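Local coordinates for protein transcriptional regulator, LacI family (Arthrobacter sp., PDB 4RKQ) that probably regulates transcription as a LacI-family DNA-binding regulator whose periplasmic-binding-protein-like part senses a small molecule, likely a sugar, at residues 31-36 against 73-78; 91-96 against 259-264; 254-259 against 272-277. All coordinates share one frame; numbering follows the deposited sequence.

Contact 1: residues 31-36 against 73-78; sequences PAFASS and AVIGYL
Phe33, on helix 29-43, offers one ring face to Tyr77 and part of its rim to Ile75, joining that helix to strand 73-76 in the N-terminal Rossmann-like subdomain of a periplasmic-binding-protein-type fold. The aromatic part is a T-shaped (edge-to-face) stack: the planes stand at 90°, with the centroids 5.1 Å apart. Tyr77 CE1 sits over the middle of the Phe33 ring, 3.7 Å above its plane, so one polarised C-H edge faces the pi cloud. Phe33 gets there because its CG lies anti to the backbone N (chi1 169°), which throws the ring off the helix toward the strand. The aliphatic part is smaller. Ile75 CG2 meets Phe33 CZ near the plane of the ring, and a beta-branched residue suits the strand while providing a methyl at that height. Leu20, Leu97 and Val249 also pack on Phe33, in keeping with its buried place. With an alanine in place of Phe33, the face under Tyr77 CE1 would go, and a gap would probably open there that also strips Ile75 CG2 of its aromatic neighbour. The polar end of Tyr77 is dealt with elsewhere: its OH is hydrogen-bonded to Tyr29 OH, a bond that phenylalanine could not make, and its ring forms a second edge-to-face pair with Phe30. On another side of helix 29-43, Ala34 touches Leu25 of the second subunit, so the same helix takes part in the dimer contact. The tightest approach between the two segments runs from Phe33 CE2 to Tyr77 CE1, at 3.8 Å.

Contact 2: residues 91-96 against 259-264; sequences RRPLIV and GLLSGA
In the helix-on-sheet layer of the N-terminal subdomain, Pro93 and Ile95 meet Leu260 and Leu261 on the last turn of helix 246-262. The contact is wholly apolar. Leu260 uses a single methyl, CD1, for both partners: it reaches Ile95 CG1 at 4.1 Å and comes to within 4.3 Å of Pro93 CB. Its CG is anti to the carbonyl carbon (chi1 -71°), extending the branch from the helix toward the start of strand 94-97. Leu261 crosses Pro93 at about a right angle and lays CD2 against the ring atom CG at 3.9 Å. Proline suits the approach to the strand, since its rigid ring offers a compact apolar patch, whereas Ile95, a beta-branched residue suited to the strand, is buried against Leu256 and Leu257 of the same helix. Just past these leucines the helix stops. Gly263 takes a positive phi of 87°, where any side chain would collide with the carbonyl O of Ser262, so glycine fits the place. Ser262 OG accepts a hydrogen bond from Ala264 N at 3.1 Å, an ST turn. Helices packed on the face of a parallel sheet in this way build the Rossmann-like subdomains of the periplasmic-binding-protein fold.

Contact 3: residues 254-259 against 272-277; sequences VELLVG and SRTTLK
Ser272 OG, on the residue whose backbone lies against Leu256, is gripped by several groups. It is hydrogen-bonded to Ser269 O, its strongest partner, and more weakly to Ala105 O, while Arg273 NH1 donates to it at 2.8 Å with a bent N-H...O angle of 129°, a weak bond. A small hydroxyl suits this buried spot: it can accept from the guanidinium while its own proton goes to a carbonyl, chiefly that of Ser269, and its CB adds little bulk beside the leucine. Arg273 is also held through NH2, which is bonded to Ala104 O.

Across the contact itself the chemistry is apolar against backbone. Leu256 leans over the first residue of the facing segment with both methyls: CD2 lies 3.4 Å from Ser272 O, and CD1 is 3.8 Å from Ser272 CA. Its CG, anti to the backbone N at chi1 -171°, carries this forked end off the helix toward the strand, and the fork lets both methyls lie against the Ser272 backbone, which an unbranched chain could do less fully. Thr274 comes next on this side of the strand. Its OG1 is 4.3 Å from Leu256 CD2, a loose van der Waals approach, and its beta-branch fits the extended backbone.

Residues 254-259 are regularly helical, with Val258 N bonded to Val254 O at 2.8 Å. Leu256 touches Ile108 of strand 106-110 and Ile95 of strand 94-97 as well, so helix 246-262 rests across several strands in the helix-on-sheet layer of the N-terminal subdomain of this periplasmic-binding-protein-like fold, where strand 273-281 pairs with strand 106-110.

How the contacts relate
All three contacts pack helices onto one sheet of the N-terminal subdomain, but at different depths. Contacts 1 and 3 are buried, and only contact 2, at a helix end, is partly exposed. Contact 1 uses helix 29-43, whereas contacts 2 and 3 share helix 246-262 and Gly259. Strands 73-76 and 94-97 are neighbours, joined by probable backbone hydrogen bonds from Ile95 N to Val74 O and from Gly76 N to Ile95 O, which tie contact 1 to contact 2. Leu257 fills the middle, touching Ala73, Ile75, Pro93 and Ile95. Chemistry differs accordingly: a ring stack at contact 1, aliphatic packing beside the helix terminus at contact 2, and a buried leucine against backbone at contact 3.

Contact 1: residues 31-36 against 73-78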
ATOM      1  N   PRO A  31      -1.670   4.705  -0.981  1.00 16.25           N
ATOM      2  CA  PRO A  31      -0.241   4.841  -0.670  1.00 18.50           C
ATOM      3  C   PRO A  31       0.620   5.102  -1.895  1.00 19.72           C
ATOM      4  O   PRO A  31       1.582   5.821  -1.788  1.00 15.06           O
ATOM      5  CB  PRO A  31       0.142   3.507  -0.029  1.00 21.99           C
ATOM      6  CG  PRO A  31      -1.128   2.782   0.206  1.00 17.32           C
ATOM      7  CD  PRO A  31      -2.265   3.473  -0.417  1.00 15.59           C
ATOM      8  N   ALA A  32       0.233   4.563  -3.047  1.00 17.19           N
ATOM      9  CA  ALA A  32       0.987   4.816  -4.286  1.00 19.60           C
ATOM     10  C   ALA A  32       0.875   6.267  -4.715  1.00 14.68           C
ATOM     11  O   ALA A  32       1.869   6.922  -5.049  1.00 15.47           O
ATOM     12  CB  ALA A  32       0.519   3.904  -5.379  1.00 20.54           C
ATOM     13  N   PHE A  33      -0.333   6.797  -4.652  1.00 15.18           N
ATOM     14  CA  PHE A  33      -0.578   8.206  -4.907  1.00 15.31           C
ATOM     15  C   PHE A  33       0.178   9.095  -3.928  1.00 19.99           C
ATOM     16  O   PHE A  33       0.880  10.022  -4.316  1.00 15.31           O
ATOM     17  CB  PHE A  33      -2.076   8.504  -4.820  1.00 13.43           C
ATOM     18  CG  PHE A  33      -2.395   9.958  -4.820  1.00 18.25           C
ATOM     19  CD1 PHE A  33      -2.314  10.686  -5.983  1.00 17.35           C
ATOM     20  CD2 PHE A  33      -2.784  10.585  -3.667  1.00 14.61           C
ATOM     21  CE1 PHE A  33      -2.594  12.014  -6.011  1.00 18.60           C
ATOM     22  CE2 PHE A  33      -3.065  11.921  -3.686  1.00 15.87           C
ATOM     23  CZ  PHE A  33      -2.975  12.632  -4.848  1.00 16.34           C
ATOM     24  N   ALA A  34       0.028   8.830  -2.640  1.00 13.06           N
ATOM     25  CA  ALA A  34       0.719   9.603  -1.636  1.00 11.68           C
ATOM     26  C   ALA A  34       2.219   9.595  -1.827  1.00 16.07           C
ATOM     27  O   ALA A  34       2.827  10.657  -1.746  1.00 12.73           O
ATOM     28  CB  ALA A  34       0.363   9.144  -0.221  1.00 14.01           C
ATOM     29  N   SER A  35       2.804   8.430  -2.069  1.00 13.81           N
ATOM     30  CA  SER A  35       4.243   8.322  -2.239  1.00 12.48           C
ATOM     31  C   SER A  35       4.694   9.210  -3.426  1.00 13.00           C
ATOM     32  O   SER A  35       5.723   9.872  -3.374  1.00 16.98           O
ATOM     33  CB  SER A  35       4.635   6.867  -2.523  1.00 18.80           C
ATOM     34  OG  SER A  35       6.029   6.763  -2.734  1.00 19.48           O
ATOM     35  N   SER A  36       3.924   9.198  -4.511  1.00 12.58           N
ATOM     36  CA  SER A  36       4.304   9.957  -5.699  1.00 16.68           C
ATOM     37  C   SER A  36       4.281  11.465  -5.406  1.00 19.13           C
ATOM     38  O   SER A  36       5.179  12.220  -5.815  1.00 18.47           O
ATOM     39  CB  SER A  36       3.377   9.581  -6.862  1.00 22.36           C
ATOM     40  OG  SER A  36       3.551  10.514  -7.891  1.00 28.01           O
ATOM     41  N   ALA A  73      -1.124  24.520   2.131  1.00 14.28           N
ATOM     42  CA  ALA A  73      -1.962  24.023   1.028  1.00 13.09           C
ATOM     43  C   ALA A  73      -2.283  22.579   1.307  1.00 13.31           C
ATOM     44  O   ALA A  73      -1.540  21.917   2.059  1.00 10.13           O
ATOM     45  CB  ALA A  73      -1.222  24.111  -0.305  1.00 12.74           C
ATOM     46  N   VAL A  74      -3.315  22.068   0.643  1.00 12.73           N
ATOM     47  CA  VAL A  74      -3.679  20.657   0.796  1.00 11.75           C
ATOM     48  C   VAL A  74      -3.933  20.058  -0.554  1.00 12.20           C
ATOM     49  O   VAL A  74      -4.524  20.697  -1.388  1.00 13.34           O
ATOM     50  CB  VAL A  74      -4.930  20.469   1.664  1.00 10.62           C
ATOM     51  CG1 VAL A  74      -5.395  19.011   1.678  1.00 16.49           C
ATOM     52  CG2 VAL A  74      -4.681  20.973   3.087  1.00 14.16           C
ATOM     53  N   ILE A  75      -3.466  18.825  -0.727  1.00 10.30           N
ATOM     54  CA  ILE A  75      -3.776  17.995  -1.900  1.00 14.14           C
ATOM     55  C   ILE A  75      -4.519  16.787  -1.325  1.00 13.21           C
ATOM     56  O   ILE A  75      -4.027  16.143  -0.374  1.00 14.22           O
ATOM     57  CB  ILE A  75      -2.479  17.521  -2.562  1.00 13.03           C
ATOM     58  CG1 ILE A  75      -1.822  18.693  -3.251  1.00 16.86           C
ATOM     59  CG2 ILE A  75      -2.789  16.409  -3.594  1.00 14.14           C
ATOM     60  CD1 ILE A  75      -0.363  18.391  -3.608  1.00 20.89           C
ATOM     61  N   GLY A  76      -5.707  16.484  -1.831  1.00 14.36           N
ATOM     62  CA  GLY A  76      -6.463  15.391  -1.244  1.00 28.62           C
ATOM     63  C   GLY A  76      -7.595  14.777  -2.036  1.00 13.81           C
ATOM     64  O   GLY A  76      -8.116  15.376  -2.981  1.00 15.49           O
ATOM     65  N   TYR A  77      -7.946  13.576  -1.614  1.00 12.42           N
ATOM     66  CA  TYR A  77      -9.184  12.924  -1.981  1.00 13.36           C
ATOM     67  C   TYR A  77     -10.099  13.137  -0.787  1.00 22.82           C
ATOM     68  O   TYR A  77      -9.876  12.588   0.277  1.00 17.08           O
ATOM     69  CB  TYR A  77      -8.951  11.446  -2.226  1.00 14.04           C
ATOM     70  CG  TYR A  77      -8.355  11.105  -3.556  1.00 16.08           C
ATOM     71  CD1 TYR A  77      -6.959  11.225  -3.796  1.00 16.30           C
ATOM     72  CD2 TYR A  77      -9.150  10.655  -4.578  1.00 17.23           C
ATOM     73  CE1 TYR A  77      -6.420  10.892  -5.022  1.00 18.29           C
ATOM     74  CE2 TYR A  77      -8.616  10.332  -5.797  1.00 19.73           C
ATOM     75  CZ  TYR A  77      -7.275  10.428  -6.012  1.00 18.20           C
ATOM     76  OH  TYR A  77      -6.801  10.117  -7.252  1.00 18.23           O
ATOM     77  N   LEU A  78     -11.118  13.970  -0.943  1.00 14.96           N
ATOM     78  CA  LEU A  78     -11.885  14.416   0.228  1.00 16.40           C
ATOM     79  C   LEU A  78     -13.273  13.808   0.385  1.00 21.48           C
ATOM     80  O   LEU A  78     -13.987  14.142   1.348  1.00 19.05           O
ATOM     81  CB  LEU A  78     -12.004  15.931   0.220  1.00 19.38           C
ATOM     82  CG  LEU A  78     -10.663  16.693   0.321  1.00 18.92           C
ATOM     83  CD1 LEU A  78     -11.027  18.107   0.571  1.00 21.24           C
ATOM     84  CD2 LEU A  78      -9.752  16.164   1.418  1.00 21.26           C
TER

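Contact 2: residues 91-96 against 259-264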
ATOM      1  N   ARG A  91      -7.668  31.241   1.763  1.00 15.66           N
ATOM      2  CA  ARG A  91      -6.847  31.424   0.544  1.00 14.53           C
ATOM      3  C   ARG A  91      -5.712  30.403   0.407  1.00 13.17           C
ATOM      4  O   ARG A  91      -4.943  30.409  -0.583  1.00 20.07           O
ATOM      5  CB  ARG A  91      -6.272  32.856   0.525  1.00 15.59           C
ATOM      6  CG  ARG A  91      -7.356  33.886   0.271  1.00 16.87           C
ATOM      7  CD  ARG A  91      -6.871  35.278   0.539  1.00 19.89           C
ATOM      8  NE  ARG A  91      -5.668  35.597  -0.250  1.00 25.97           N
ATOM      9  CZ  ARG A  91      -5.656  36.150  -1.455  1.00 25.32           C
ATOM     10  NH1 ARG A  91      -6.778  36.462  -2.062  1.00 22.17           N
ATOM     11  NH2 ARG A  91      -4.486  36.422  -2.041  1.00 27.98           N
ATOM     12  N   ARG A  92      -5.553  29.551   1.426  1.00 16.40           N
ATOM     13  CA  ARG A  92      -4.606  28.442   1.333  1.00 11.58           C
ATOM     14  C   ARG A  92      -5.211  27.415   0.340  1.00 12.83           C
ATOM     15  O   ARG A  92      -6.325  26.956   0.504  1.00 14.88           O
ATOM     16  CB  ARG A  92      -4.346  27.808   2.721  1.00 15.76           C
ATOM     17  CG  ARG A  92      -3.832  28.775   3.780  1.00 19.54           C
ATOM     18  CD  ARG A  92      -3.854  28.204   5.186  1.00 15.70           C
ATOM     19  NE  ARG A  92      -5.224  28.180   5.686  1.00 12.88           N
ATOM     20  CZ  ARG A  92      -5.563  28.060   6.955  1.00 15.81           C
ATOM     21  NH1 ARG A  92      -4.627  27.897   7.893  1.00 15.75           N
ATOM     22  NH2 ARG A  92      -6.854  28.033   7.279  1.00 14.09           N
ATOM     23  N   PRO A  93      -4.506  27.129  -0.747  1.00 15.43           N
ATOM     24  CA  PRO A  93      -5.128  26.391  -1.852  1.00 13.33           C
ATOM     25  C   PRO A  93      -5.368  24.915  -1.536  1.00 13.97           C
ATOM     26  O   PRO A  93      -4.514  24.254  -0.913  1.00 14.68           O
ATOM     27  CB  PRO A  93      -4.113  26.542  -3.014  1.00 17.74           C
ATOM     28  CG  PRO A  93      -2.855  27.044  -2.410  1.00 20.93           C
ATOM     29  CD  PRO A  93      -3.174  27.680  -1.090  1.00 19.32           C
ATOM     30  N   LEU A  94      -6.574  24.471  -1.864  1.00 14.12           N
ATOM     31  CA  LEU A  94      -6.901  23.075  -1.921  1.00 13.22           C
ATOM     32  C   LEU A  94      -6.878  22.596  -3.366  1.00 11.66           C
ATOM     33  O   LEU A  94      -7.496  23.216  -4.238  1.00 17.16           O
ATOM     34  CB  LEU A  94      -8.285  22.851  -1.347  1.00 14.58           C
ATOM     35  CG  LEU A  94      -8.866  21.457  -1.432  1.00 15.58           C
ATOM     36  CD1 LEU A  94      -8.048  20.466  -0.604  1.00 15.97           C
ATOM     37  CD2 LEU A  94     -10.310  21.512  -0.940  1.00 18.83           C
ATOM     38  N   ILE A  95      -6.155  21.486  -3.584  1.00 13.59           N
ATOM     39  CA  ILE A  95      -6.257  20.725  -4.802  1.00 14.05           C
ATOM     40  C   ILE A  95      -6.940  19.409  -4.465  1.00 14.44           C
ATOM     41  O   ILE A  95      -6.366  18.572  -3.775  1.00 16.99           O
ATOM     42  CB  ILE A  95      -4.865  20.445  -5.396  1.00 12.43           C
ATOM     43  CG1 ILE A  95      -4.210  21.804  -5.718  1.00 21.43           C
ATOM     44  CG2 ILE A  95      -5.002  19.597  -6.655  1.00 21.79           C
ATOM     45  CD1 ILE A  95      -2.797  21.706  -6.103  1.00 35.94           C
ATOM     46  N   VAL A  96      -8.138  19.219  -4.976  1.00 11.98           N
ATOM     47  CA  VAL A  96      -8.861  17.919  -4.876  1.00 14.93           C
ATOM     48  C   VAL A  96      -8.804  17.072  -6.116  1.00 20.61           C
ATOM     49  O   VAL A  96      -8.725  17.577  -7.229  1.00 17.52           O
ATOM     50  CB  VAL A  96     -10.362  18.126  -4.528  1.00 18.11           C
ATOM     51  CG1 VAL A  96     -10.527  18.684  -3.135  1.00 30.19           C
ATOM     52  CG2 VAL A  96     -11.051  19.037  -5.541  1.00 22.78           C
ATOM     53  N   GLY A 259       1.726  26.524  -9.415  1.00 19.38           N
ATOM     54  CA  GLY A 259       1.151  27.621 -10.161  1.00 22.90           C
ATOM     55  C   GLY A 259       0.191  28.446  -9.328  1.00 22.66           C
ATOM     56  O   GLY A 259       0.092  29.693  -9.455  1.00 24.38           O
ATOM     57  N   LEU A 260      -0.526  27.772  -8.453  1.00 17.44           N
ATOM     58  CA  LEU A 260      -1.438  28.464  -7.539  1.00 21.76           C
ATOM     59  C   LEU A 260      -0.658  29.255  -6.505  1.00 25.75           C
ATOM     60  O   LEU A 260      -1.035  30.387  -6.193  1.00 22.89           O
ATOM     61  CB  LEU A 260      -2.394  27.480  -6.835  1.00 14.71           C
ATOM     62  CG  LEU A 260      -3.463  26.875  -7.769  1.00 18.23           C
ATOM     63  CD1 LEU A 260      -4.076  25.623  -7.177  1.00 16.64           C
ATOM     64  CD2 LEU A 260      -4.528  27.910  -8.055  1.00 15.47           C
ATOM     65  N   LEU A 261       0.400  28.665  -5.942  1.00 20.91           N
ATOM     66  CA  LEU A 261       1.203  29.381  -4.928  1.00 24.64           C
ATOM     67  C   LEU A 261       1.930  30.595  -5.525  1.00 22.92           C
ATOM     68  O   LEU A 261       2.147  31.576  -4.842  1.00 29.93           O
ATOM     69  CB  LEU A 261       2.245  28.473  -4.238  1.00 23.07           C
ATOM     70  CG  LEU A 261       1.649  27.397  -3.318  1.00 17.15           C
ATOM     71  CD1 LEU A 261       2.744  26.407  -2.957  1.00 19.82           C
ATOM     72  CD2 LEU A 261       0.949  27.961  -2.088  1.00 26.12           C
ATOM     73  N   SER A 262       2.345  30.484  -6.775  1.00 26.70           N
ATOM     74  CA  SER A 262       3.130  31.525  -7.423  1.00 38.44           C
ATOM     75  C   SER A 262       2.287  32.641  -8.004  1.00 43.73           C
ATOM     76  O   SER A 262       2.815  33.679  -8.342  1.00 42.11           O
ATOM     77  CB  SER A 262       3.973  30.913  -8.527  1.00 31.78           C
ATOM     78  OG  SER A 262       3.192  30.619  -9.671  1.00 26.34           O
ATOM     79  N   GLY A 263       0.983  32.424  -8.140  1.00 35.93           N
ATOM     80  CA  GLY A 263       0.105  33.367  -8.812  1.00 39.17           C
ATOM     81  C   GLY A 263       0.051  33.134 -10.309  1.00 34.02           C
ATOM     82  O   GLY A 263      -0.698  33.797 -11.020  1.00 34.89           O
ATOM     83  N   ALA A 264       0.794  32.155 -10.803  1.00 25.78           N
ATOM     84  CA  ALA A 264       0.713  31.820 -12.210  1.00 29.13           C
ATOM     85  C   ALA A 264      -0.679  31.320 -12.609  1.00 53.40           C
ATOM     86  O   ALA A 264      -1.094  31.536 -13.734  1.00 28.59           O
ATOM     87  CB  ALA A 264       1.783  30.817 -12.615  1.00 32.58           C
TER

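Contact 3: residues 254-259 against 272-277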
ATOM      1  N   VAL A 254       1.102  18.565  -8.073  1.00 21.27           N
ATOM      2  CA  VAL A 254       2.146  19.430  -7.569  1.00 17.03           C
ATOM      3  C   VAL A 254       2.398  20.610  -8.483  1.00 13.01           C
ATOM      4  O   VAL A 254       2.565  21.739  -8.015  1.00 17.80           O
ATOM      5  CB  VAL A 254       3.454  18.645  -7.394  1.00 18.55           C
ATOM      6  CG1 VAL A 254       4.633  19.581  -7.089  1.00 24.02           C
ATOM      7  CG2 VAL A 254       3.268  17.612  -6.319  1.00 19.07           C
ATOM      8  N   GLU A 255       2.341  20.389  -9.786  1.00 20.87           N
ATOM      9  CA  GLU A 255       2.544  21.512 -10.703  1.00 25.94           C
ATOM     10  C   GLU A 255       1.384  22.500 -10.635  1.00 28.18           C
ATOM     11  O   GLU A 255       1.579  23.708 -10.637  1.00 18.93           O
ATOM     12  CB  GLU A 255       2.758  21.003 -12.123  1.00 24.73           C
ATOM     13  CG  GLU A 255       4.131  20.395 -12.233  1.00 26.59           C
ATOM     14  CD  GLU A 255       4.449  19.935 -13.645  1.00 81.45           C
ATOM     15  OE1 GLU A 255       3.533  19.839 -14.489  1.00 44.49           O
ATOM     16  OE2 GLU A 255       5.625  19.642 -13.905  1.00 45.29           O
ATOM     17  N   LEU A 256       0.168  22.004 -10.495  1.00 19.06           N
ATOM     18  CA  LEU A 256      -0.929  22.896 -10.246  1.00 20.10           C
ATOM     19  C   LEU A 256      -0.693  23.720  -8.966  1.00 14.38           C
ATOM     20  O   LEU A 256      -0.964  24.937  -8.924  1.00 17.45           O
ATOM     21  CB  LEU A 256      -2.209  22.067 -10.123  1.00 25.11           C
ATOM     22  CG  LEU A 256      -3.537  22.737 -10.052  1.00 30.05           C
ATOM     23  CD1 LEU A 256      -3.649  23.856 -11.071  1.00 26.60           C
ATOM     24  CD2 LEU A 256      -4.618  21.687 -10.288  1.00 35.89           C
ATOM     25  N   LEU A 257      -0.233  23.071  -7.899  1.00 17.76           N
ATOM     26  CA  LEU A 257      -0.040  23.791  -6.635  1.00 18.05           C
ATOM     27  C   LEU A 257       1.089  24.812  -6.790  1.00 15.54           C
ATOM     28  O   LEU A 257       1.007  25.901  -6.279  1.00 18.77           O
ATOM     29  CB  LEU A 257       0.315  22.829  -5.524  1.00 16.85           C
ATOM     30  CG  LEU A 257       0.520  23.446  -4.153  1.00 18.47           C
ATOM     31  CD1 LEU A 257      -0.670  24.305  -3.723  1.00 20.20           C
ATOM     32  CD2 LEU A 257       0.778  22.294  -3.180  1.00 21.78           C
ATOM     33  N   VAL A 258       2.149  24.450  -7.515  1.00 17.10           N
ATOM     34  CA  VAL A 258       3.206  25.448  -7.790  1.00 22.35           C
ATOM     35  C   VAL A 258       2.607  26.711  -8.438  1.00 19.64           C
ATOM     36  O   VAL A 258       2.933  27.833  -8.046  1.00 20.86           O
ATOM     37  CB  VAL A 258       4.330  24.888  -8.680  1.00 20.86           C
ATOM     38  CG1 VAL A 258       5.292  26.007  -9.113  1.00 27.03           C
ATOM     39  CG2 VAL A 258       5.095  23.778  -7.953  1.00 21.67           C
ATOM     40  N   GLY A 259       1.726  26.524  -9.415  1.00 19.38           N
ATOM     41  CA  GLY A 259       1.151  27.621 -10.161  1.00 22.90           C
ATOM     42  C   GLY A 259       0.191  28.446  -9.328  1.00 22.66           C
ATOM     43  O   GLY A 259       0.092  29.693  -9.455  1.00 24.38           O
ATOM     44  N   SER A 272      -7.160  26.100 -13.655  1.00 13.82           N
ATOM     45  CA  SER A 272      -6.880  25.435 -12.381  1.00 14.64           C
ATOM     46  C   SER A 272      -7.544  24.047 -12.318  1.00 22.91           C
ATOM     47  O   SER A 272      -7.390  23.347 -11.321  1.00 15.21           O
ATOM     48  CB  SER A 272      -7.341  26.272 -11.213  1.00 16.92           C
ATOM     49  OG  SER A 272      -8.766  26.269 -11.045  1.00 16.95           O
ATOM     50  N   ARG A 273      -8.303  23.679 -13.357  1.00 13.36           N
ATOM     51  CA  ARG A 273      -8.888  22.350 -13.471  1.00 17.21           C
ATOM     52  C   ARG A 273      -8.225  21.529 -14.575  1.00 19.88           C
ATOM     53  O   ARG A 273      -8.317  21.864 -15.722  1.00 26.67           O
ATOM     54  CB  ARG A 273     -10.365  22.469 -13.743  1.00 17.91           C
ATOM     55  CG  ARG A 273     -11.164  22.791 -12.503  1.00 18.93           C
ATOM     56  CD  ARG A 273     -11.268  24.280 -12.217  1.00 20.24           C
ATOM     57  NE  ARG A 273     -12.186  24.400 -11.089  1.00 15.81           N
ATOM     58  CZ  ARG A 273     -11.823  24.575  -9.831  1.00 22.05           C
ATOM     59  NH1 ARG A 273     -10.548  24.729  -9.514  1.00 18.12           N
ATOM     60  NH2 ARG A 273     -12.753  24.601  -8.896  1.00 14.38           N
ATOM     61  N   THR A 274      -7.554  20.456 -14.190  1.00 12.62           N
ATOM     62  CA  THR A 274      -6.896  19.563 -15.111  1.00 19.85           C
ATOM     63  C   THR A 274      -7.687  18.243 -15.250  1.00 19.12           C
ATOM     64  O   THR A 274      -8.170  17.663 -14.280  1.00 17.77           O
ATOM     65  CB  THR A 274      -5.471  19.220 -14.595  1.00 23.53           C
ATOM     66  OG1 THR A 274      -4.704  20.398 -14.346  1.00 27.23           O
ATOM     67  CG2 THR A 274      -4.712  18.325 -15.585  1.00 30.89           C
ATOM     68  N   THR A 275      -7.782  17.759 -16.481  1.00 25.80           N
ATOM     69  CA  THR A 275      -8.453  16.509 -16.771  1.00 29.61           C
ATOM     70  C   THR A 275      -7.400  15.590 -17.328  1.00 31.69           C
ATOM     71  O   THR A 275      -6.781  15.922 -18.352  1.00 28.89           O
ATOM     72  CB  THR A 275      -9.524  16.670 -17.866  1.00 37.13           C
ATOM     73  OG1 THR A 275     -10.506  17.601 -17.435  1.00 39.18           O
ATOM     74  CG2 THR A 275     -10.203  15.314 -18.151  1.00 44.81           C
ATOM     75  N   LEU A 276      -7.213  14.445 -16.664  1.00 21.29           N
ATOM     76  CA  LEU A 276      -6.246  13.444 -17.060  1.00 19.35           C
ATOM     77  C   LEU A 276      -6.958  12.256 -17.714  1.00 23.45           C
ATOM     78  O   LEU A 276      -8.138  12.008 -17.469  1.00 19.64           O
ATOM     79  CB  LEU A 276      -5.432  12.974 -15.852  1.00 22.57           C
ATOM     80  CG  LEU A 276      -4.645  14.034 -15.122  1.00 19.35           C
ATOM     81  CD1 LEU A 276      -3.921  13.379 -13.963  1.00 28.09           C
ATOM     82  CD2 LEU A 276      -3.686  14.750 -16.049  1.00 22.34           C
ATOM     83  N   LYS A 277      -6.216  11.510 -18.521  1.00 20.26           N
ATOM     84  CA  LYS A 277      -6.765  10.369 -19.271  0.50 21.38           C
ATOM     85  C   LYS A 277      -5.982   9.104 -18.933  1.00 30.99           C
ATOM     86  O   LYS A 277      -4.746   9.116 -18.963  1.00 24.71           O
ATOM     87  CB  LYS A 277      -6.694  10.633 -20.776  0.50 25.24           C
ATOM     88  CG  LYS A 277      -7.549  11.797 -21.272  0.50 42.32           C
ATOM     89  CD  LYS A 277      -8.113  11.525 -22.662  0.50 53.75           C
ATOM     90  CE  LYS A 277      -8.702  12.779 -23.301  0.50 63.96           C
ATOM     91  NZ  LYS A 277      -9.672  13.494 -22.424  0.50 35.71           N
TER